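PDB 5T3B: glycoside Hydrolase from Bacteroides plebeius, which probably hydrolyses glycosidic bonds in agarose-type galactans, as characterised family 50 glycoside hydrolases do. Local coordinates for residues A[37-42]-A[65-70]; A[98-103]-A[240-245]; A[140-145]-A[453-458]. All coordinates share one frame; numbering follows the deposited sequence. Where two conformers were deposited one is given.

Contact 1. Residues A[37-42]-A[65-70]. With EDO (1,2-ethanediol), chain P.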
loop_
_atom_site.group_PDB
_atom_site.type_symbol
_atom_site.label_atom_id
_atom_site.label_comp_id
_atom_site.label_asym_id
_atom_site.label_seq_id
_atom_site.Cartn_x
_atom_site.Cartn_y
_atom_site.Cartn_z
ATOM N N THR A 37 15.179 -17.568 -9.828
ATOM C CA THR A 37 15.632 -18.902 -10.185
ATOM C C THR A 37 14.526 -19.714 -10.847
ATOM O O THR A 37 14.791 -20.803 -11.343
ATOM C CB THR A 37 16.075 -19.702 -8.948
ATOM O OG1 THR A 37 14.955 -19.763 -8.058
ATOM C CG2 THR A 37 17.235 -19.013 -8.242
ATOM N N LYS A 38 13.297 -19.191 -10.864
ATOM C CA LYS A 38 12.186 -19.968 -11.416
ATOM C C LYS A 38 11.877 -19.627 -12.878
ATOM O O LYS A 38 11.937 -18.473 -13.300
ATOM C CB LYS A 38 10.944 -19.720 -10.603
ATOM C CG LYS A 38 11.077 -20.033 -9.134
ATOM C CD LYS A 38 11.434 -21.497 -8.853
ATOM C CE LYS A 38 11.359 -21.709 -7.357
ATOM N NZ LYS A 38 11.843 -22.998 -6.851
ATOM N N GLN A 39 11.532 -20.681 -13.610
ATOM C CA GLN A 39 11.136 -20.561 -14.955
ATOM C C GLN A 39 9.635 -20.365 -15.132
ATOM O O GLN A 39 8.851 -20.687 -14.235
ATOM C CB GLN A 39 11.615 -21.739 -15.793
ATOM C CG GLN A 39 13.095 -21.984 -15.891
ATOM C CD GLN A 39 13.272 -23.169 -16.913
ATOM O OE1 GLN A 39 12.732 -24.245 -16.717
ATOM N NE2 GLN A 39 13.855 -22.879 -18.030
ATOM N N TYR A 40 9.267 -19.824 -16.297
ATOM C CA TYR A 40 7.853 -19.672 -16.650
ATOM C C TYR A 40 7.709 -19.753 -18.123
ATOM O O TYR A 40 8.691 -19.527 -18.845
ATOM C CB TYR A 40 7.283 -18.360 -16.091
ATOM C CG TYR A 40 7.641 -17.095 -16.822
ATOM C CD1 TYR A 40 8.995 -16.659 -16.913
ATOM C CD2 TYR A 40 6.662 -16.323 -17.433
ATOM C CE1 TYR A 40 9.334 -15.481 -17.589
ATOM C CE2 TYR A 40 7.001 -15.144 -18.096
ATOM C CZ TYR A 40 8.319 -14.742 -18.189
ATOM O OH TYR A 40 8.614 -13.558 -18.854
ATOM N N GLN A 41 6.485 -20.037 -18.566
ATOM C CA GLN A 41 6.175 -19.934 -19.988
ATOM C C GLN A 41 5.411 -18.643 -20.251
ATOM O O GLN A 41 4.312 -18.474 -19.756
ATOM C CB GLN A 41 5.378 -21.119 -20.428
ATOM C CG GLN A 41 6.112 -22.408 -20.309
ATOM C CD GLN A 41 5.299 -23.499 -20.916
ATOM O OE1 GLN A 41 4.560 -24.134 -20.211
ATOM N NE2 GLN A 41 5.333 -23.630 -22.279
ATOM N N PRO A 42 6.022 -17.702 -20.971
ATOM C CA PRO A 42 5.440 -16.369 -21.054
ATOM C C PRO A 42 4.244 -16.285 -21.986
ATOM O O PRO A 42 4.136 -17.019 -22.997
ATOM C CB PRO A 42 6.568 -15.499 -21.553
ATOM C CG PRO A 42 7.534 -16.442 -22.220
ATOM C CD PRO A 42 7.349 -17.758 -21.606
ATOM N N TYR A 65 1.284 -20.968 -15.709
ATOM C CA TYR A 65 2.463 -21.183 -16.524
ATOM C C TYR A 65 3.760 -21.048 -15.762
ATOM O O TYR A 65 4.829 -20.863 -16.335
ATOM C CB TYR A 65 2.389 -20.247 -17.750
ATOM C CG TYR A 65 1.227 -20.569 -18.708
ATOM C CD1 TYR A 65 0.772 -21.860 -18.892
ATOM C CD2 TYR A 65 0.598 -19.538 -19.413
ATOM C CE1 TYR A 65 -0.260 -22.147 -19.769
ATOM C CE2 TYR A 65 -0.402 -19.820 -20.318
ATOM C CZ TYR A 65 -0.826 -21.137 -20.497
ATOM O OH TYR A 65 -1.800 -21.397 -21.414
ATOM N N LEU A 66 3.670 -21.115 -14.445
ATOM C CA LEU A 66 4.860 -21.241 -13.609
ATOM C C LEU A 66 5.418 -22.620 -13.648
ATOM O O LEU A 66 4.714 -23.573 -13.415
ATOM C CB LEU A 66 4.464 -21.131 -12.190
ATOM C CG LEU A 66 4.074 -19.870 -11.757
ATOM C CD1 LEU A 66 4.129 -19.787 -10.161
ATOM C CD2 LEU A 66 4.905 -18.750 -12.293
ATOM N N VAL A 67 6.682 -22.746 -14.035
ATOM C CA VAL A 67 7.272 -24.090 -14.157
ATOM C C VAL A 67 7.580 -24.641 -12.758
ATOM O O VAL A 67 8.266 -23.978 -11.960
ATOM C CB VAL A 67 8.566 -24.049 -15.034
ATOM C CG1 VAL A 67 9.294 -25.396 -15.036
ATOM C CG2 VAL A 67 8.231 -23.578 -16.456
ATOM N N GLY A 68 7.082 -25.827 -12.456
ATOM C CA GLY A 68 7.362 -26.467 -11.192
ATOM C C GLY A 68 6.330 -26.172 -10.141
ATOM O O GLY A 68 6.546 -26.569 -9.004
ATOM N N TYR A 69 5.262 -25.438 -10.469
ATOM C CA TYR A 69 4.195 -25.142 -9.527
ATOM C C TYR A 69 2.895 -25.528 -10.183
ATOM O O TYR A 69 2.649 -25.122 -11.333
ATOM C CB TYR A 69 4.148 -23.660 -9.196
ATOM C CG TYR A 69 3.014 -23.375 -8.248
ATOM C CD1 TYR A 69 3.111 -23.639 -6.916
ATOM C CD2 TYR A 69 1.812 -22.886 -8.719
ATOM C CE1 TYR A 69 2.033 -23.469 -6.069
ATOM C CE2 TYR A 69 0.709 -22.716 -7.883
ATOM C CZ TYR A 69 0.797 -22.993 -6.575
ATOM O OH TYR A 69 -0.299 -22.870 -5.766
ATOM N N GLU A 70 2.031 -26.228 -9.452
ATOM C CA GLU A 70 0.652 -26.462 -9.890
ATOM C C GLU A 70 -0.274 -25.947 -8.789
ATOM O O GLU A 70 -0.038 -26.149 -7.645
ATOM C CB GLU A 70 0.377 -27.943 -10.184
ATOM C CG GLU A 70 1.227 -28.452 -11.369
ATOM C CD GLU A 70 0.936 -27.745 -12.744
ATOM O OE1 GLU A 70 -0.248 -27.313 -13.050
ATOM O OE2 GLU A 70 1.917 -27.598 -13.540
HETATM C C1 EDO P . 9.699 -9.783 -17.176
HETATM O O1 EDO P . 9.630 -8.944 -16.002
HETATM C C2 EDO P . 8.318 -9.908 -17.763
HETATM O O2 EDO P . 7.619 -11.212 -17.649
HETATM O O HOH W 1 11.007 -23.168 -12.346
#
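Val67 lays its CB and CG2 over the aliphatic root of Gln39, with CB of Val67 3.9 Å from CB of Gln39, so that the two side chains cross at a slant beside an isolated antiparallel beta bridge, which joins the start of strand 39-48 to the loop after strand 56-60. Tyr40 and Leu66 form its non-hydrogen-bonded pair, their CA atoms 4.5 Å apart. Two bonds frame the pair. Gln41 N gives to Tyr65 O at 2.9 Å, nearly straight and in the carbonyl plane, whereas Val67 N reaches Gln39 O at 3.0 Å from 41° above the carbonyl plane. Beyond the bridge the loop reverses in a type II turn from Leu66 to Tyr69, with Gly68 taking the position of positive phi. CB of Tyr65 sits 3.3 Å from Gln41 O, and the phenol of Tyr65 reaches past the strand to bond Pro25 O.

The Tyr40 ring stands off the bridge, because CG lies between the backbone N and the carbonyl carbon (chi1 77°). Its OH accepts a hydrogen bond of 2.8 Å from O2 of a 1,2-ethanediol, probably picked up during crystallisation, and its ring meets Tyr33 edge-to-face; Leu66, on the loop side of the bridge, packs on Leu475 and Tyr478 of helix 472-480. With an alanine here, the ring of Tyr33 would probably be left without its edge-to-face mate and Arg61 without part of its cover. One ordered water continues the pairing, accepting from Gln39 N at 2.8 Å and donating to Val67 O at 2.9 Å.

Contact 2. Residues A[98-103]-A[240-245]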
loop_
_atom_site.group_PDB
_atom_site.type_symbol
_atom_site.label_atom_id
_atom_site.label_comp_id
_atom_site.label_asym_id
_atom_site.label_seq_id
_atom_site.Cartn_x
_atom_site.Cartn_y
_atom_site.Cartn_z
ATOM N N THR A 98 0.615 -12.141 20.715
ATOM C CA THR A 98 0.550 -11.031 21.664
ATOM C C THR A 98 -0.819 -10.425 21.827
ATOM O O THR A 98 -1.028 -9.498 22.651
ATOM C CB THR A 98 1.501 -9.897 21.245
ATOM O OG1 THR A 98 0.997 -9.391 19.994
ATOM C CG2 THR A 98 2.938 -10.345 21.121
ATOM N N GLY A 99 -1.784 -10.949 21.064
ATOM C CA GLY A 99 -3.120 -10.401 21.069
ATOM C C GLY A 99 -3.329 -9.225 20.119
ATOM O O GLY A 99 -4.402 -8.620 20.076
ATOM N N ARG A 100 -2.262 -8.879 19.368
ATOM C CA ARG A 100 -2.303 -7.754 18.455
ATOM C C ARG A 100 -1.533 -8.126 17.194
ATOM O O ARG A 100 -0.560 -8.894 17.241
ATOM C CB ARG A 100 -1.616 -6.534 19.104
ATOM C CG ARG A 100 -2.320 -6.046 20.340
ATOM C CD ARG A 100 -3.697 -5.468 20.133
ATOM N NE ARG A 100 -3.699 -4.309 19.254
ATOM C CZ ARG A 100 -3.338 -3.094 19.637
ATOM N NH1 ARG A 100 -3.079 -2.827 20.907
ATOM N NH2 ARG A 100 -3.238 -2.149 18.750
ATOM N N PHE A 101 -1.930 -7.527 16.081
ATOM C CA PHE A 101 -1.119 -7.598 14.868
ATOM C C PHE A 101 0.282 -7.090 15.169
ATOM O O PHE A 101 0.448 -6.048 15.789
ATOM C CB PHE A 101 -1.779 -6.817 13.710
ATOM C CG PHE A 101 -2.890 -7.567 13.037
ATOM C CD1 PHE A 101 -2.609 -8.592 12.153
ATOM C CD2 PHE A 101 -4.191 -7.271 13.312
ATOM C CE1 PHE A 101 -3.632 -9.312 11.523
ATOM C CE2 PHE A 101 -5.218 -7.980 12.684
ATOM C CZ PHE A 101 -4.939 -8.998 11.801
ATOM N N ARG A 102 1.251 -7.767 14.611
ATOM C CA ARG A 102 2.661 -7.365 14.808
ATOM C C ARG A 102 3.496 -7.877 13.634
ATOM O O ARG A 102 2.960 -8.544 12.762
ATOM C CB ARG A 102 3.176 -7.899 16.152
ATOM C CG ARG A 102 3.311 -9.386 16.190
ATOM C CD ARG A 102 3.630 -9.897 17.599
ATOM N NE ARG A 102 3.956 -11.278 17.637
ATOM C CZ ARG A 102 5.099 -11.780 17.246
ATOM N NH1 ARG A 102 6.114 -10.988 16.858
ATOM N NH2 ARG A 102 5.255 -13.079 17.210
ATOM N N VAL A 103 4.793 -7.560 13.619
ATOM C CA VAL A 103 5.674 -7.923 12.548
ATOM C C VAL A 103 6.690 -8.925 13.043
ATOM O O VAL A 103 7.336 -8.684 14.074
ATOM C CB VAL A 103 6.351 -6.695 11.933
ATOM C CG1 VAL A 103 7.230 -7.063 10.784
ATOM C CG2 VAL A 103 5.320 -5.658 11.538
ATOM N N PHE A 240 -9.686 3.208 17.116
ATOM C CA PHE A 240 -8.635 2.374 16.595
ATOM C C PHE A 240 -7.671 1.855 17.650
ATOM O O PHE A 240 -7.115 0.753 17.532
ATOM C CB PHE A 240 -7.860 3.061 15.500
ATOM C CG PHE A 240 -8.718 3.555 14.366
ATOM C CD1 PHE A 240 -9.486 2.654 13.604
ATOM C CD2 PHE A 240 -8.857 4.887 14.068
ATOM C CE1 PHE A 240 -10.304 3.103 12.564
ATOM C CE2 PHE A 240 -9.652 5.323 13.011
ATOM C CZ PHE A 240 -10.375 4.421 12.273
ATOM N N ARG A 241 -7.445 2.649 18.684
ATOM C CA ARG A 241 -6.455 2.248 19.666
ATOM C C ARG A 241 -6.955 1.016 20.442
ATOM O O ARG A 241 -8.138 0.917 20.765
ATOM C CB ARG A 241 -6.144 3.408 20.615
ATOM C CG ARG A 241 -7.279 3.837 21.497
ATOM C CD ARG A 241 -6.655 4.804 22.502
ATOM N NE ARG A 241 -6.153 6.045 21.937
ATOM C CZ ARG A 241 -6.913 7.098 21.751
ATOM N NH1 ARG A 241 -8.200 7.100 22.193
ATOM N NH2 ARG A 241 -6.396 8.157 21.132
ATOM N N ASN A 242 -6.024 0.120 20.750
ATOM C CA ASN A 242 -6.324 -1.083 21.528
ATOM C C ASN A 242 -7.411 -1.956 20.938
ATOM O O ASN A 242 -8.132 -2.654 21.618
ATOM C CB ASN A 242 -6.654 -0.717 22.972
ATOM C CG ASN A 242 -5.509 0.019 23.629
ATOM O OD1 ASN A 242 -5.640 1.183 24.110
ATOM N ND2 ASN A 242 -4.408 -0.589 23.599
ATOM N N ASN A 243 -7.518 -1.915 19.619
ATOM C CA ASN A 243 -8.556 -2.615 18.898
ATOM C C ASN A 243 -7.870 -3.709 18.078
ATOM O O ASN A 243 -7.140 -3.386 17.103
ATOM C CB ASN A 243 -9.317 -1.627 18.042
ATOM C CG ASN A 243 -10.492 -2.272 17.343
ATOM O OD1 ASN A 243 -10.467 -3.480 17.013
ATOM N ND2 ASN A 243 -11.521 -1.493 17.132
ATOM N N PRO A 244 -8.074 -4.991 18.378
ATOM C CA PRO A 244 -7.312 -6.055 17.734
ATOM C C PRO A 244 -7.603 -6.223 16.243
ATOM O O PRO A 244 -6.788 -6.805 15.556
ATOM C CB PRO A 244 -7.696 -7.313 18.472
ATOM C CG PRO A 244 -9.064 -6.981 18.998
ATOM C CD PRO A 244 -9.011 -5.511 19.391
ATOM N N ASP A 245 -8.710 -5.668 15.753
ATOM C CA ASP A 245 -9.083 -5.815 14.326
ATOM C C ASP A 245 -8.544 -4.727 13.458
ATOM O O ASP A 245 -8.845 -4.707 12.256
ATOM C CB ASP A 245 -10.593 -5.932 14.223
ATOM C CG ASP A 245 -11.080 -7.227 14.868
ATOM O OD1 ASP A 245 -10.406 -8.290 14.745
ATOM O OD2 ASP A 245 -12.160 -7.157 15.531
HETATM O O HOH W 2 -4.188 -5.899 16.480
HETATM O O HOH W 3 -4.506 -3.161 16.371
#
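Arg100 turns the face of its guanidinium to the backbone of Asn242 and Asn243: Asn243 N stands 4.3 Å above the guanidinium plane of Arg100, over its centre, and NH1 of Arg100 comes within 3.7 Å of Asn242 CA. The chain bends at chi2 (-66°) and chi3 (-60°), which brings the group over the loop. The amide of Asn242 is steeply turned against the guanidinium, their planes 76° apart, so the two flat groups do not stack. Two waters lie at the guanidinium edge, in plane. One accepts from NE of Arg100 and, at 2.8 Å, from Phe101 N, while donating to Pro244 O; the second accepts from NH2 of Arg100 and donates to Asn243 O at 2.7 Å. No direct hydrogen bond joins the two segments, and these two waters bridge them.

Phe101 meets the other loop with the rim of its ring: CD2 of Phe101 approaches Pro244 O to 3.5 Å near the ring plane, so this carbonyl is approached by an aromatic edge as well as gripped by water. On the loop itself, a type II turn spans Phe240 to Asn243, and an Asx turn follows, Asn243 OD1 accepting from Asp245 N at 3.1 Å.

Asp327 fastens both sides, making a salt bridge with Arg100 NH2 and accepting from Asn242 N. Phe101 touches Ile113 of strand 111-114 and Thr188 of strand 188-190, while Phe240 and Asn243 rest on helix 169-182, so the approach to strand 102-105 is joined to the loop following helix 224-232.

Contact 3. Residues A[140-145]-A[453-458]; sequences KLYSSV and YNYKPY
The two backbones stay well apart, their nearest CA atoms, those of Leu141 and Tyr455, being 8.0 Å from one another, and no direct hydrogen bond passes between them. Leu141 ends helix 135-141, Tyr142 is the first residue to leave helical angles, and Ser144 caps the start of the next helix, 145-158. The partner is an irregular loop in which Tyr455 adopts a left-handed backbone conformation (phi 65°) and Tyr458 takes the N-cap position of helix 459-469.

Side chains from the helix end fill the gap. Tyr142 directs the edge of its ring to the face of Tyr455 in an offset edge-to-face pair, ring centroids 5.6 Å apart and planes at 71°; the closest atoms are CE1 of Tyr142 and CD1 of Tyr455, at 3.9 Å. CG of Tyr142 lies anti to its carbonyl carbon (chi1 -53°), which carries the ring across toward the loop. One water then joins the segments, lying 2.8 Å from Tyr142 OH and donating to Tyr455 O at 2.7 Å. Alongside, Leu141 reaches in with a single methyl: CD1 of Leu141 touches Asn454 O at 3.5 Å and CB of Tyr455 at 3.9 Å.

The aromatic cluster extends beyond the pair, Tyr142 meeting Trp148 edge-to-face and Phe138 with the ring planes about 30° apart, while Tyr455 OH bonds Gly133 N. Both segments follow parallel strands that are neighbours, 120-126 and 432-437, and such packing between strand-to-helix connections is consistent with the rim of a (beta/alpha)8 barrel, as expected for this glycoside hydrolase family.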
loop_
_atom_site.group_PDB
_atom_site.type_symbol
_atom_site.label_atom_id
_atom_site.label_comp_id
_atom_site.label_asym_id
_atom_site.label_seq_id
_atom_site.Cartn_x
_atom_site.Cartn_y
_atom_site.Cartn_z
ATOM N N LYS A 140 -30.732 -2.038 -3.531
ATOM C CA LYS A 140 -31.227 -3.340 -4.017
ATOM C C LYS A 140 -30.353 -4.486 -3.525
ATOM O O LYS A 140 -30.841 -5.621 -3.411
ATOM C CB LYS A 140 -31.293 -3.364 -5.538
ATOM C CG LYS A 140 -32.283 -2.387 -6.099
ATOM C CD LYS A 140 -32.207 -2.442 -7.635
ATOM C CE LYS A 140 -32.868 -1.282 -8.314
ATOM N NZ LYS A 140 -32.500 -1.346 -9.738
ATOM N N LEU A 141 -29.073 -4.224 -3.278
ATOM C CA LEU A 141 -28.133 -5.278 -2.931
ATOM C C LEU A 141 -27.821 -5.402 -1.447
ATOM O O LEU A 141 -27.318 -6.451 -1.027
ATOM C CB LEU A 141 -26.828 -5.072 -3.707
ATOM C CG LEU A 141 -26.978 -5.277 -5.239
ATOM C CD1 LEU A 141 -25.735 -4.795 -5.961
ATOM C CD2 LEU A 141 -27.234 -6.714 -5.576
ATOM N N TYR A 142 -28.067 -4.341 -0.693
ATOM C CA TYR A 142 -27.697 -4.284 0.720
ATOM C C TYR A 142 -28.803 -3.587 1.473
ATOM O O TYR A 142 -29.229 -2.523 1.056
ATOM C CB TYR A 142 -26.376 -3.508 0.915
ATOM C CG TYR A 142 -25.219 -3.985 0.086
ATOM C CD1 TYR A 142 -24.910 -3.337 -1.116
ATOM C CD2 TYR A 142 -24.478 -5.093 0.403
ATOM C CE1 TYR A 142 -23.854 -3.779 -1.910
ATOM C CE2 TYR A 142 -23.405 -5.518 -0.414
ATOM C CZ TYR A 142 -23.106 -4.827 -1.592
ATOM O OH TYR A 142 -22.081 -5.201 -2.375
ATOM N N SER A 143 -29.219 -4.180 2.592
ATOM C CA SER A 143 -30.367 -3.684 3.315
ATOM C C SER A 143 -30.032 -2.682 4.401
ATOM O O SER A 143 -30.907 -2.046 4.957
ATOM C CB SER A 143 -31.138 -4.876 3.888
ATOM O OG SER A 143 -30.355 -5.541 4.819
ATOM N N SER A 144 -28.740 -2.534 4.681
ATOM C CA SER A 144 -28.257 -1.681 5.779
ATOM C C SER A 144 -26.747 -1.572 5.620
ATOM O O SER A 144 -26.138 -2.359 4.885
ATOM C CB SER A 144 -28.546 -2.286 7.123
ATOM O OG SER A 144 -27.882 -3.488 7.364
ATOM N N VAL A 145 -26.149 -0.633 6.377
ATOM C CA VAL A 145 -24.684 -0.566 6.450
ATOM C C VAL A 145 -24.086 -1.837 6.974
ATOM O O VAL A 145 -23.116 -2.366 6.418
ATOM C CB VAL A 145 -24.257 0.686 7.214
ATOM C CG1 VAL A 145 -22.741 0.692 7.391
ATOM C CG2 VAL A 145 -24.746 1.944 6.478
ATOM N N TYR A 453 -19.518 0.229 -10.725
ATOM C CA TYR A 453 -20.147 1.314 -9.987
ATOM C C TYR A 453 -21.522 0.890 -9.412
ATOM O O TYR A 453 -22.013 1.564 -8.510
ATOM C CB TYR A 453 -20.279 2.508 -10.930
ATOM C CG TYR A 453 -20.604 3.801 -10.239
ATOM C CD1 TYR A 453 -19.688 4.432 -9.447
ATOM C CD2 TYR A 453 -21.853 4.387 -10.422
ATOM C CE1 TYR A 453 -19.955 5.647 -8.817
ATOM C CE2 TYR A 453 -22.144 5.569 -9.794
ATOM C CZ TYR A 453 -21.208 6.185 -8.977
ATOM O OH TYR A 453 -21.474 7.394 -8.321
ATOM N N ASN A 454 -22.116 -0.182 -9.969
ATOM C CA ASN A 454 -23.341 -0.791 -9.452
ATOM C C ASN A 454 -23.117 -1.932 -8.495
ATOM O O ASN A 454 -24.014 -2.735 -8.264
ATOM C CB ASN A 454 -24.273 -1.228 -10.567
ATOM C CG ASN A 454 -24.619 -0.109 -11.459
ATOM O OD1 ASN A 454 -24.900 1.001 -11.023
ATOM N ND2 ASN A 454 -24.489 -0.382 -12.771
ATOM N N TYR A 455 -21.915 -1.991 -7.926
ATOM C CA TYR A 455 -21.548 -3.011 -6.943
ATOM C C TYR A 455 -21.525 -4.430 -7.498
ATOM O O TYR A 455 -21.620 -5.384 -6.751
ATOM C CB TYR A 455 -22.389 -2.902 -5.670
ATOM C CG TYR A 455 -22.322 -1.633 -4.907
ATOM C CD1 TYR A 455 -21.413 -1.461 -3.835
ATOM C CD2 TYR A 455 -23.141 -0.516 -5.193
ATOM C CE1 TYR A 455 -21.370 -0.303 -3.134
ATOM C CE2 TYR A 455 -23.096 0.668 -4.514
ATOM C CZ TYR A 455 -22.205 0.807 -3.442
ATOM O OH TYR A 455 -22.090 1.960 -2.705
ATOM N N LYS A 456 -21.328 -4.575 -8.805
ATOM C CA LYS A 456 -21.195 -5.915 -9.385
ATOM C C LYS A 456 -19.736 -6.321 -9.566
ATOM O O LYS A 456 -18.999 -5.630 -10.257
ATOM C CB LYS A 456 -21.930 -5.973 -10.685
ATOM C CG LYS A 456 -23.439 -5.755 -10.528
ATOM C CD LYS A 456 -24.083 -6.277 -9.240
ATOM C CE LYS A 456 -25.581 -6.382 -9.500
ATOM N NZ LYS A 456 -25.808 -7.227 -10.701
ATOM N N PRO A 457 -19.323 -7.429 -8.955
ATOM C CA PRO A 457 -17.938 -7.857 -9.124
ATOM C C PRO A 457 -17.604 -8.146 -10.576
ATOM O O PRO A 457 -18.419 -8.720 -11.347
ATOM C CB PRO A 457 -17.857 -9.127 -8.303
ATOM C CG PRO A 457 -18.938 -8.963 -7.251
ATOM C CD PRO A 457 -20.041 -8.304 -8.009
ATOM N N TYR A 458 -16.370 -7.816 -10.953
ATOM C CA TYR A 458 -15.832 -8.230 -12.234
ATOM C C TYR A 458 -15.338 -9.656 -12.054
ATOM O O TYR A 458 -14.194 -9.886 -11.673
ATOM C CB TYR A 458 -14.740 -7.270 -12.646
ATOM C CG TYR A 458 -15.206 -5.951 -13.080
ATOM C CD1 TYR A 458 -15.828 -5.785 -14.338
ATOM C CD2 TYR A 458 -15.011 -4.825 -12.317
ATOM C CE1 TYR A 458 -16.240 -4.536 -14.763
ATOM C CE2 TYR A 458 -15.419 -3.566 -12.758
ATOM C CZ TYR A 458 -16.041 -3.424 -14.009
ATOM O OH TYR A 458 -16.420 -2.196 -14.491
HETATM O O HOH W 4 -21.705 -6.937 -4.573
#

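In the fold
From the N terminus, contact 1 comes first and is local: it closes the loop from 37-42 to 65-70, joining the start of strand 39-48 to the loop before helix 76-82, with helix 472-480 packed against it. The chain then opens contact 2 at 98-103 and, before that closes, contact 3 at 140-145. Contact 2 closes at 240-245, joining the approach to strand 102-105 with the loop between helices 224-232 and 264-269. Contact 3 closes only at 453-458, so these two cross, and it brings a late loop back to an early helix end. None touches another: nearest atoms are about 14 Å apart for contacts 2 and 3.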